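Invasion protein INVA (Salmonella enterica, PDB 2X49) is an inner-membrane component of the type III secretion export apparatus involved in invasion of the intestinal epithelium, represented here by its C-terminal domain. Local coordinates at residues Leu184-Val189 with His217-Ala221. Residues are numbered along the deposited sequence; the frame is centred on the assembly and turned at random.
Sequences LLSERV and HIRGA
R219 reaches from helix 211-221 to the turn that ends helix 174-185, greasy at its base and watery at its tip. The tight part is apolar: L184 runs antiparallel to the arginine chain, its CD2 3.7 Å from R219 CG, while its other branch, CD1, meets I218 CG2 crosswise at 4.1 Å. Farther out, the arginine bends at chi3 (62°), which brings NH1 within 3.7 Å of both V189 CG2 and E187 CB, the latter at the guanidinium edge. Here the contact turns loose. E187 OE2 stands 3.7 Å from R219 NH1, well out of the guanidinium plane, a long, purely electrostatic pairing; R299 also pairs with E187 and E320 with R219. Two waters in the guanidinium plane do the bridging: one takes a bond from R219 NH2 (3.0 Å) and gives one to E187 O, the other accepts from NH1 and donates weakly to E187 OE1. A Schellman motif ends the helix, with V189 N bonded to L184 O, R188 N to L185 O, and C-prime R188 at positive phi. Around this junction, helix 194-204 packs against I218, helix 223-231 touches V189 and R219 through I226, and strand 314-317 meets E187 and R219.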
loop_
_atom_site.group_PDB
_atom_site.type_symbol
_atom_site.label_atom_id
_atom_site.label_comp_id
_atom_site.label_asym_id
_atom_site.label_seq_id
_atom_site.Cartn_x
_atom_site.Cartn_y
_atom_site.Cartn_z
ATOM N N LEU A 184 -4.931 6.956 -6.463
ATOM C CA LEU A 184 -3.975 5.898 -6.905
ATOM C C LEU A 184 -2.971 5.619 -5.768
ATOM O O LEU A 184 -2.854 4.503 -5.285
ATOM C CB LEU A 184 -3.252 6.278 -8.191
ATOM C CG LEU A 184 -4.149 6.357 -9.408
ATOM C CD1 LEU A 184 -3.320 6.956 -10.552
ATOM C CD2 LEU A 184 -4.727 4.961 -9.707
ATOM N N LEU A 185 -2.370 6.684 -5.261
ATOM C CA LEU A 185 -1.312 6.566 -4.247
ATOM C C LEU A 185 -1.847 5.973 -2.989
ATOM O O LEU A 185 -1.156 5.216 -2.327
ATOM C CB LEU A 185 -0.673 7.933 -3.971
ATOM C CG LEU A 185 0.175 8.531 -5.083
ATOM C CD1 LEU A 185 0.337 10.066 -4.989
ATOM C CD2 LEU A 185 1.542 7.874 -5.078
ATOM N N SER A 186 -3.112 6.285 -2.656
ATOM C CA SER A 186 -3.679 5.874 -1.355
ATOM C C SER A 186 -3.880 4.373 -1.342
ATOM O O SER A 186 -4.088 3.786 -0.269
ATOM C CB SER A 186 -5.018 6.589 -0.998
ATOM O OG SER A 186 -6.040 6.162 -1.869
ATOM N N GLU A 187 -3.845 3.797 -2.530
ATOM C CA GLU A 187 -3.992 2.328 -2.725
ATOM C C GLU A 187 -2.658 1.677 -3.161
ATOM O O GLU A 187 -2.586 0.551 -3.698
ATOM C CB GLU A 187 -5.137 1.992 -3.701
ATOM C CG GLU A 187 -6.539 2.262 -3.088
ATOM C CD GLU A 187 -7.668 1.560 -3.869
ATOM O OE1 GLU A 187 -8.477 2.256 -4.551
ATOM O OE2 GLU A 187 -7.750 0.310 -3.870
ATOM N N ARG A 188 -1.602 2.416 -2.918
ATOM C CA ARG A 188 -0.211 1.948 -3.094
ATOM C C ARG A 188 0.214 1.779 -4.556
ATOM O O ARG A 188 1.071 0.972 -4.940
ATOM C CB ARG A 188 -0.002 0.660 -2.259
ATOM C CG ARG A 188 0.673 0.999 -0.988
ATOM C CD ARG A 188 0.224 0.180 0.228
ATOM N NE ARG A 188 0.711 -1.129 0.056
ATOM C CZ ARG A 188 0.285 -2.208 0.685
ATOM N NH1 ARG A 188 -0.743 -2.178 1.508
ATOM N NH2 ARG A 188 0.891 -3.347 0.419
ATOM N N VAL A 189 -0.462 2.528 -5.408
ATOM C CA VAL A 189 -0.119 2.589 -6.856
ATOM C C VAL A 189 0.780 3.789 -7.127
ATOM O O VAL A 189 0.462 4.934 -6.710
ATOM C CB VAL A 189 -1.381 2.683 -7.720
ATOM C CG1 VAL A 189 -0.975 2.793 -9.179
ATOM C CG2 VAL A 189 -2.257 1.474 -7.425
ATOM N N HIS A 217 -10.790 3.215 -14.287
ATOM C CA HIS A 217 -10.324 3.106 -15.651
ATOM C C HIS A 217 -8.821 3.349 -15.759
ATOM O O HIS A 217 -8.101 2.705 -16.541
ATOM C CB HIS A 217 -11.092 4.026 -16.612
ATOM C CG HIS A 217 -12.527 3.646 -16.809
ATOM N ND1 HIS A 217 -12.913 2.457 -17.391
ATOM C CD2 HIS A 217 -13.677 4.322 -16.554
ATOM C CE1 HIS A 217 -14.233 2.390 -17.440
ATOM N NE2 HIS A 217 -14.720 3.523 -16.959
ATOM N N ILE A 218 -8.369 4.316 -14.983
ATOM C CA ILE A 218 -6.940 4.679 -14.953
ATOM C C ILE A 218 -6.123 3.484 -14.422
ATOM O O ILE A 218 -5.097 3.077 -14.985
ATOM C CB ILE A 218 -6.629 5.966 -14.168
ATOM C CG1 ILE A 218 -7.411 7.167 -14.738
ATOM C CG2 ILE A 218 -5.141 6.245 -14.161
ATOM C CD1 ILE A 218 -7.379 7.272 -16.226
ATOM N N ARG A 219 -6.654 2.882 -13.377
ATOM C CA ARG A 219 -5.999 1.683 -12.770
ATOM C C ARG A 219 -5.860 0.642 -13.847
ATOM O O ARG A 219 -4.850 -0.042 -14.011
ATOM C CB ARG A 219 -6.791 1.110 -11.607
ATOM C CG ARG A 219 -6.695 1.879 -10.337
ATOM C CD ARG A 219 -7.449 1.170 -9.270
ATOM N NE ARG A 219 -6.934 -0.166 -8.952
ATOM C CZ ARG A 219 -6.149 -0.425 -7.902
ATOM N NH1 ARG A 219 -5.810 0.565 -7.046
ATOM N NH2 ARG A 219 -5.724 -1.677 -7.691
ATOM N N GLY A 220 -6.927 0.485 -14.607
ATOM C CA GLY A 220 -6.899 -0.506 -15.701
ATOM C C GLY A 220 -5.799 -0.245 -16.746
ATOM O O GLY A 220 -5.117 -1.145 -17.264
ATOM N N ALA A 221 -5.658 1.017 -17.076
ATOM C CA ALA A 221 -4.675 1.436 -18.069
ATOM C C ALA A 221 -3.278 1.141 -17.555
ATOM O O ALA A 221 -2.355 0.833 -18.296
ATOM C CB ALA A 221 -4.798 2.941 -18.418
HETATM O O HOH W 1 -4.246 -1.155 -5.093
HETATM O O HOH W 2 -6.797 3.345 -6.564
#